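Local coordinates for leucine rich repeat and phosphatase domain containing protein (Entamoeba histolytica, PDB 3EMU) that probably belongs to the dual-specificity phosphatases, which hydrolyse phosphate esters, although its own activity and substrate are not established, at residues G97-A103 against Y128-E134; V105-L109 against A120-V124. One frame throughout, in Å; residues are numbered along the deposited sequence.

How the interactions relate
Helix 100-112 serves both contacts: its first turn, with the loop before it, takes part in interaction 1, and its middle packs in interaction 2. The centres of the two contacts lie about 10 Å apart, and isoleucines of the 128-134 loop join them. Ile133 CD1 meets Ile106 CD1 at 3.6 Å, while Ile131 CD1 lies 3.7 Å from Phe121 CE1 and 3.8 Å from Val124 CG1. Interaction 1 is polar where backbone N-H groups of its loop bind the sulfate, and apolar where Ile131 and Ile133 meet interaction 2. The sulfate sits at the phosphate-binding loop, whereas interaction 2 is helix packing further along the same helix.

Interaction 1. Residues G97-A103 against Y128-E134; sequences GVNKAPA and YPLIDIE. With SO4 (sulfate ion), chain B.
Tyr128 OH donates a 2.5 Å hydrogen bond to Gly97 O, which lies at the ring edge, in plane. Pro102 crosses this ring at about a right angle, with CG 3.9 Å from Tyr128 CE2. Within the type I turn from Tyr128 to Ile131, Val98 CG2 rests 3.3 Å from Leu130 O; at its last residue, Ile131 CG1 lies 4.1 Å from Pro102 CB. Asp132 N donates to Val98 O at 2.9 Å in a nearly straight bond (170°), while Asp132 CB lies beside Val98 CG1. Ile133 packs against the first helical turn, its CD1 3.8 Å from Ala103 N. Asn99 extends CG away from its own N (chi1 175°), which carries OD1 over to Glu134 N at 2.8 Å; the donor stands 44° out of the amide's carbonyl plane. The Asn99 and Glu134 side chains cross, the amide and carboxylate planes turned well away from parallel.

Residues 97-100 belong to the phosphate-binding loop of the family, with Ser94 and Lys100 where the signature normally has cysteine and arginine. Val98 N and Asn99 N both donate to sulfate O1, Asn99 N at 3.0 Å, and Ser94 and Thr96 add further bonds. Lys100 N gives a weak bond to sulfate O2; the approach of NZ to that oxygen is too short to be trusted in detail. The bonds from residues 128-134 to the carbonyls of Gly97 and Val98 and the side-chain oxygen of Asn99 probably help hold the loop on the side away from the sulfate, while its N-H groups face the anion, consistent with a phosphate site; the serine suggests that canonical cysteine chemistry is probably absent.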
ATOM      1  N   GLY A  97       9.884  -3.614  -1.054  1.00 60.64           N
ATOM      2  CA  GLY A  97       8.510  -4.121  -1.195  1.00 59.30           C
ATOM      3  C   GLY A  97       8.038  -4.820   0.075  1.00 60.16           C
ATOM      4  O   GLY A  97       6.991  -5.439   0.121  1.00 60.17           O
ATOM      5  N   VAL A  98       8.795  -4.687   1.142  1.00 59.82           N
ATOM      6  CA  VAL A  98       8.593  -5.545   2.296  1.00 59.95           C
ATOM      7  C   VAL A  98       8.048  -4.784   3.552  1.00 60.00           C
ATOM      8  O   VAL A  98       7.363  -5.365   4.405  1.00 60.34           O
ATOM      9  CB  VAL A  98       9.976  -6.290   2.565  1.00 61.23           C
ATOM     10  CG1 VAL A  98      10.482  -6.117   3.969  1.00 58.56           C
ATOM     11  CG2 VAL A  98       9.938  -7.741   2.070  1.00 59.42           C
ATOM     12  N   ASN A  99       8.323  -3.485   3.614  1.00 58.59           N
ATOM     13  CA  ASN A  99       8.176  -2.700   4.823  1.00 58.38           C
ATOM     14  C   ASN A  99       7.169  -1.552   4.564  1.00 58.72           C
ATOM     15  O   ASN A  99       6.002  -1.655   4.945  1.00 57.95           O
ATOM     16  CB  ASN A  99       9.561  -2.184   5.199  1.00 57.85           C
ATOM     17  CG  ASN A  99       9.565  -1.243   6.379  1.00 57.48           C
ATOM     18  OD1 ASN A  99       8.742  -1.358   7.283  1.00 55.07           O
ATOM     19  ND2 ASN A  99      10.536  -0.311   6.390  1.00 54.30           N
ATOM     20  N   LYS A 100       7.616  -0.493   3.877  1.00 58.36           N
ATOM     21  CA  LYS A 100       6.780   0.681   3.605  1.00 58.36           C
ATOM     22  C   LYS A 100       5.518   0.443   2.723  1.00 57.65           C
ATOM     23  O   LYS A 100       4.426   0.906   3.083  1.00 56.92           O
ATOM     24  CB  LYS A 100       7.618   1.824   3.030  1.00 58.61           C
ATOM     25  CG  LYS A 100       8.506   2.482   4.034  1.00 60.11           C
ATOM     26  CD  LYS A 100       9.231   3.667   3.390  1.00 65.95           C
ATOM     27  CE  LYS A 100      10.724   3.431   3.249  1.00 70.19           C
ATOM     28  NZ  LYS A 100      11.020   2.338   2.313  1.00 69.88           N
ATOM     29  N   ALA A 101       5.659  -0.237   1.586  1.00 56.65           N
ATOM     30  CA  ALA A 101       4.497  -0.486   0.731  1.00 57.17           C
ATOM     31  C   ALA A 101       3.391  -1.317   1.464  1.00 57.56           C
ATOM     32  O   ALA A 101       2.177  -1.008   1.346  1.00 57.49           O
ATOM     33  CB  ALA A 101       4.866  -1.113  -0.610  1.00 55.71           C
ATOM     34  N   PRO A 102       3.797  -2.368   2.201  1.00 57.12           N
ATOM     35  CA  PRO A 102       2.749  -3.120   2.913  1.00 57.22           C
ATOM     36  C   PRO A 102       2.032  -2.305   4.015  1.00 57.40           C
ATOM     37  O   PRO A 102       0.826  -2.494   4.198  1.00 56.89           O
ATOM     38  CB  PRO A 102       3.505  -4.310   3.512  1.00 56.87           C
ATOM     39  CG  PRO A 102       4.743  -4.482   2.565  1.00 57.20           C
ATOM     40  CD  PRO A 102       5.091  -3.082   2.168  1.00 57.62           C
ATOM     41  N   ALA A 103       2.764  -1.431   4.718  1.00 56.72           N
ATOM     42  CA  ALA A 103       2.176  -0.546   5.723  1.00 57.93           C
ATOM     43  C   ALA A 103       1.070   0.336   5.102  1.00 58.02           C
ATOM     44  O   ALA A 103      -0.015   0.467   5.678  1.00 59.05           O
ATOM     45  CB  ALA A 103       3.240   0.314   6.413  1.00 55.89           C
ATOM     46  N   TYR A 128       0.917 -12.364   1.555  1.00 65.15           N
ATOM     47  CA  TYR A 128       2.207 -11.777   1.235  1.00 65.65           C
ATOM     48  C   TYR A 128       3.198 -12.068   2.366  1.00 66.32           C
ATOM     49  O   TYR A 128       3.523 -11.182   3.154  1.00 66.22           O
ATOM     50  CB  TYR A 128       1.996 -10.279   1.159  1.00 64.83           C
ATOM     51  CG  TYR A 128       3.039  -9.429   0.464  1.00 63.58           C
ATOM     52  CD1 TYR A 128       3.057  -9.333  -0.935  1.00 60.85           C
ATOM     53  CD2 TYR A 128       3.948  -8.642   1.204  1.00 60.80           C
ATOM     54  CE1 TYR A 128       3.983  -8.507  -1.608  1.00 59.05           C
ATOM     55  CE2 TYR A 128       4.885  -7.793   0.553  1.00 61.76           C
ATOM     56  CZ  TYR A 128       4.888  -7.738  -0.878  1.00 61.78           C
ATOM     57  OH  TYR A 128       5.767  -6.897  -1.567  1.00 62.05           O
ATOM     58  N   PRO A 129       3.708 -13.308   2.436  1.00 67.26           N
ATOM     59  CA  PRO A 129       4.453 -13.833   3.613  1.00 67.34           C
ATOM     60  C   PRO A 129       5.768 -13.108   3.908  1.00 66.75           C
ATOM     61  O   PRO A 129       6.240 -13.158   5.019  1.00 67.04           O
ATOM     62  CB  PRO A 129       4.724 -15.309   3.246  1.00 68.33           C
ATOM     63  CG  PRO A 129       3.872 -15.580   1.960  1.00 67.95           C
ATOM     64  CD  PRO A 129       3.739 -14.241   1.296  1.00 67.52           C
ATOM     65  N   LEU A 130       6.302 -12.373   2.942  1.00 66.43           N
ATOM     66  CA  LEU A 130       7.539 -11.604   3.158  1.00 66.70           C
ATOM     67  C   LEU A 130       7.379 -10.296   3.942  1.00 65.53           C
ATOM     68  O   LEU A 130       8.360  -9.613   4.220  1.00 65.31           O
ATOM     69  CB  LEU A 130       8.219 -11.306   1.812  1.00 67.31           C
ATOM     70  CG  LEU A 130       8.732 -12.534   1.025  1.00 70.87           C
ATOM     71  CD1 LEU A 130       9.658 -12.093  -0.109  1.00 72.89           C
ATOM     72  CD2 LEU A 130       9.454 -13.545   1.953  1.00 72.35           C
ATOM     73  N   ILE A 131       6.147  -9.935   4.276  1.00 64.68           N
ATOM     74  CA  ILE A 131       5.884  -8.750   5.095  1.00 63.16           C
ATOM     75  C   ILE A 131       6.845  -8.581   6.298  1.00 63.56           C
ATOM     76  O   ILE A 131       7.020  -9.488   7.153  1.00 63.95           O
ATOM     77  CB  ILE A 131       4.379  -8.736   5.558  1.00 63.50           C
ATOM     78  CG1 ILE A 131       3.995  -7.391   6.163  1.00 60.92           C
ATOM     79  CG2 ILE A 131       4.025  -9.952   6.473  1.00 59.62           C
ATOM     80  CD1 ILE A 131       2.466  -7.193   6.277  1.00 62.70           C
ATOM     81  N   ASP A 132       7.461  -7.408   6.401  1.00 63.05           N
ATOM     82  CA  ASP A 132       8.358  -7.180   7.529  1.00 62.95           C
ATOM     83  C   ASP A 132       8.454  -5.709   7.843  1.00 62.26           C
ATOM     84  O   ASP A 132       9.365  -4.995   7.394  1.00 61.93           O
ATOM     85  CB  ASP A 132       9.743  -7.808   7.265  1.00 63.45           C
ATOM     86  CG  ASP A 132      10.682  -7.698   8.472  1.00 65.22           C
ATOM     87  OD1 ASP A 132      10.224  -7.401   9.614  1.00 66.21           O
ATOM     88  OD2 ASP A 132      11.894  -7.876   8.255  1.00 68.75           O
ATOM     89  N   ILE A 133       7.485  -5.245   8.617  1.00 62.33           N
ATOM     90  CA  ILE A 133       7.301  -3.804   8.750  1.00 61.64           C
ATOM     91  C   ILE A 133       8.026  -3.369   9.986  1.00 61.02           C
ATOM     92  O   ILE A 133       7.809  -3.953  11.019  1.00 61.47           O
ATOM     93  CB  ILE A 133       5.762  -3.414   8.821  1.00 61.23           C
ATOM     94  CG1 ILE A 133       5.069  -3.883   7.543  1.00 60.28           C
ATOM     95  CG2 ILE A 133       5.590  -1.882   9.063  1.00 59.84           C
ATOM     96  CD1 ILE A 133       3.524  -3.857   7.557  1.00 55.99           C
ATOM     97  N   GLU A 134       8.863  -2.345   9.894  1.00 61.15           N
ATOM     98  CA  GLU A 134       9.510  -1.781  11.087  1.00 62.28           C
ATOM     99  C   GLU A 134       8.522  -1.294  12.169  1.00 62.31           C
ATOM    100  O   GLU A 134       7.475  -0.724  11.868  1.00 61.71           O
ATOM    101  CB  GLU A 134      10.465  -0.644  10.695  1.00 62.33           C
ATOM    102  CG  GLU A 134      11.561  -1.058   9.714  1.00 66.56           C
ATOM    103  CD  GLU A 134      12.490   0.106   9.321  1.00 72.19           C
ATOM    104  OE1 GLU A 134      12.062   1.289   9.214  1.00 70.62           O
ATOM    105  OE2 GLU A 134      13.692  -0.190   9.108  1.00 77.26           O
TER
HETATM  106  S   SO4 B   1      11.058  -1.049   1.980  1.00 64.06           S
HETATM  107  O1  SO4 B   1       9.918  -1.925   1.654  1.00 66.42           O
HETATM  108  O2  SO4 B   1      10.744   0.055   2.845  1.00 63.05           O
HETATM  109  O3  SO4 B   1      11.990  -1.897   2.700  1.00 68.21           O
HETATM  110  O4  SO4 B   1      11.590  -0.475   0.765  1.00 68.11           O

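Interaction 2. Residues V105-L109 against A120-V124; sequences VIAFL and AFNKV
Ile106 and Val124 lie at the heart of an entirely apolar contact, with no hydrogen bond running between the two helical segments. Among the branched aliphatic groups, Val124 CG2 is the common meeting point: Leu109 CD1 reaches it at 3.7 Å, Ile106 CG1 at 3.8 Å and Val105 CG1 at 3.9 Å, so one methyl is touched by three side chains from two successive turns of helix 100-112. With CG1 anti to the backbone N (chi1 172°), CG2 is the branch that faces that helix.

Small-residue packing comes next. Ala120 turns its CB toward the other helix, where Ile106 CG2 lies 3.8 Å away and Leu109 CB a little further off; the backbones come nearest here, with the CA atoms of Ile106 and Ala120 5.5 Å apart.

The aromatic contribution comes from Phe121. It points away from the other helix, but the extended Ile106 chain (chi2 175°) lays CD1 against the base of the side chain, 3.7 Å from Phe121 CD1 and oblique to the ring. At the margin, the aliphatic stem of Lys123 passes Leu109, while its NZ is hydrogen-bonded to Gln113.

The two segments run at 123° to each other, their axes 9.2 Å apart. Strand 11-14 touches Val105 through Ile13, and Leu109 and Lys123 through Ile14; helix 135-151 meets Ile106 through Leu141, and helix 68-85 packs on Phe108 of the same helical segment.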
ATOM      1  N   VAL A 105      -0.668  -0.377   2.360  1.00 56.69           N
ATOM      2  CA  VAL A 105      -1.768  -1.253   1.967  1.00 56.51           C
ATOM      3  C   VAL A 105      -2.645  -1.602   3.186  1.00 56.83           C
ATOM      4  O   VAL A 105      -3.879  -1.655   3.093  1.00 56.29           O
ATOM      5  CB  VAL A 105      -1.268  -2.539   1.208  1.00 56.62           C
ATOM      6  CG1 VAL A 105      -2.352  -3.592   1.079  1.00 55.17           C
ATOM      7  CG2 VAL A 105      -0.730  -2.182  -0.213  1.00 57.23           C
ATOM      8  N   ILE A 106      -1.998  -1.835   4.324  1.00 56.82           N
ATOM      9  CA  ILE A 106      -2.704  -2.025   5.557  1.00 56.63           C
ATOM     10  C   ILE A 106      -3.610  -0.803   5.931  1.00 57.72           C
ATOM     11  O   ILE A 106      -4.787  -1.008   6.203  1.00 57.33           O
ATOM     12  CB  ILE A 106      -1.762  -2.394   6.692  1.00 56.17           C
ATOM     13  CG1 ILE A 106      -1.156  -3.791   6.429  1.00 55.25           C
ATOM     14  CG2 ILE A 106      -2.510  -2.346   8.055  1.00 54.07           C
ATOM     15  CD1 ILE A 106      -0.085  -4.235   7.449  1.00 50.97           C
ATOM     16  N   ALA A 107      -3.047   0.416   5.970  1.00 56.77           N
ATOM     17  CA  ALA A 107      -3.808   1.624   6.228  1.00 56.77           C
ATOM     18  C   ALA A 107      -5.048   1.704   5.320  1.00 57.71           C
ATOM     19  O   ALA A 107      -6.185   1.983   5.787  1.00 57.91           O
ATOM     20  CB  ALA A 107      -2.941   2.844   6.051  1.00 55.70           C
ATOM     21  N   PHE A 108      -4.837   1.447   4.024  1.00 57.67           N
ATOM     22  CA  PHE A 108      -5.916   1.440   3.074  1.00 57.23           C
ATOM     23  C   PHE A 108      -7.071   0.475   3.414  1.00 58.37           C
ATOM     24  O   PHE A 108      -8.242   0.856   3.348  1.00 59.72           O
ATOM     25  CB  PHE A 108      -5.420   1.165   1.658  1.00 57.05           C
ATOM     26  CG  PHE A 108      -6.536   1.010   0.675  1.00 57.38           C
ATOM     27  CD1 PHE A 108      -7.264   2.149   0.226  1.00 56.27           C
ATOM     28  CD2 PHE A 108      -6.925  -0.255   0.236  1.00 53.83           C
ATOM     29  CE1 PHE A 108      -8.347   2.030  -0.646  1.00 50.85           C
ATOM     30  CE2 PHE A 108      -8.004  -0.381  -0.638  1.00 53.50           C
ATOM     31  CZ  PHE A 108      -8.721   0.768  -1.073  1.00 52.46           C
ATOM     32  N   LEU A 109      -6.760  -0.779   3.722  1.00 58.77           N
ATOM     33  CA  LEU A 109      -7.777  -1.774   4.045  1.00 58.92           C
ATOM     34  C   LEU A 109      -8.441  -1.505   5.409  1.00 59.09           C
ATOM     35  O   LEU A 109      -9.625  -1.803   5.587  1.00 59.52           O
ATOM     36  CB  LEU A 109      -7.145  -3.152   4.097  1.00 58.90           C
ATOM     37  CG  LEU A 109      -6.518  -3.791   2.844  1.00 58.80           C
ATOM     38  CD1 LEU A 109      -5.802  -5.107   3.276  1.00 56.20           C
ATOM     39  CD2 LEU A 109      -7.543  -4.087   1.757  1.00 54.71           C
ATOM     40  N   ALA A 120      -6.222  -6.284   9.524  1.00 59.34           N
ATOM     41  CA  ALA A 120      -5.732  -5.791   8.209  1.00 58.55           C
ATOM     42  C   ALA A 120      -4.266  -6.302   8.012  1.00 58.10           C
ATOM     43  O   ALA A 120      -3.883  -6.733   6.923  1.00 55.69           O
ATOM     44  CB  ALA A 120      -5.806  -4.249   8.135  1.00 56.79           C
ATOM     45  N   PHE A 121      -3.485  -6.267   9.086  1.00 58.64           N
ATOM     46  CA  PHE A 121      -2.158  -6.873   9.071  1.00 60.73           C
ATOM     47  C   PHE A 121      -2.174  -8.369   8.677  1.00 60.88           C
ATOM     48  O   PHE A 121      -1.466  -8.796   7.750  1.00 60.98           O
ATOM     49  CB  PHE A 121      -1.437  -6.675  10.415  1.00 60.52           C
ATOM     50  CG  PHE A 121      -0.080  -7.307  10.424  1.00 62.96           C
ATOM     51  CD1 PHE A 121       1.046  -6.570  10.022  1.00 61.54           C
ATOM     52  CD2 PHE A 121       0.059  -8.689  10.707  1.00 63.10           C
ATOM     53  CE1 PHE A 121       2.308  -7.181   9.982  1.00 63.02           C
ATOM     54  CE2 PHE A 121       1.302  -9.301  10.645  1.00 62.42           C
ATOM     55  CZ  PHE A 121       2.430  -8.557  10.287  1.00 62.63           C
ATOM     56  N   ASN A 122      -3.021  -9.147   9.344  1.00 61.03           N
ATOM     57  CA  ASN A 122      -3.081 -10.580   9.102  1.00 62.18           C
ATOM     58  C   ASN A 122      -3.534 -10.967   7.704  1.00 62.98           C
ATOM     59  O   ASN A 122      -3.006 -11.925   7.103  1.00 63.19           O
ATOM     60  CB  ASN A 122      -4.022 -11.246  10.087  1.00 62.29           C
ATOM     61  CG  ASN A 122      -3.474 -11.271  11.472  1.00 63.60           C
ATOM     62  OD1 ASN A 122      -4.221 -11.463  12.419  1.00 67.28           O
ATOM     63  ND2 ASN A 122      -2.170 -11.085  11.616  1.00 64.56           N
ATOM     64  N   LYS A 123      -4.553 -10.260   7.223  1.00 62.25           N
ATOM     65  CA  LYS A 123      -4.991 -10.401   5.873  1.00 62.39           C
ATOM     66  C   LYS A 123      -3.859 -10.155   4.843  1.00 62.19           C
ATOM     67  O   LYS A 123      -3.702 -10.936   3.903  1.00 62.27           O
ATOM     68  CB  LYS A 123      -6.178  -9.454   5.601  1.00 62.73           C
ATOM     69  CG  LYS A 123      -6.564  -9.388   4.107  1.00 63.04           C
ATOM     70  CD  LYS A 123      -7.990  -8.843   3.861  1.00 68.77           C
ATOM     71  CE  LYS A 123      -8.415  -9.040   2.372  1.00 71.86           C
ATOM     72  NZ  LYS A 123      -9.935  -8.977   2.160  1.00 77.98           N
ATOM     73  N   VAL A 124      -3.115  -9.062   4.980  1.00 61.88           N
ATOM     74  CA  VAL A 124      -2.006  -8.814   4.069  1.00 62.47           C
ATOM     75  C   VAL A 124      -0.922  -9.899   4.235  1.00 63.52           C
ATOM     76  O   VAL A 124      -0.477 -10.515   3.251  1.00 63.05           O
ATOM     77  CB  VAL A 124      -1.385  -7.408   4.253  1.00 62.64           C
ATOM     78  CG1 VAL A 124      -0.083  -7.270   3.412  1.00 61.38           C
ATOM     79  CG2 VAL A 124      -2.400  -6.315   3.863  1.00 61.81           C
TER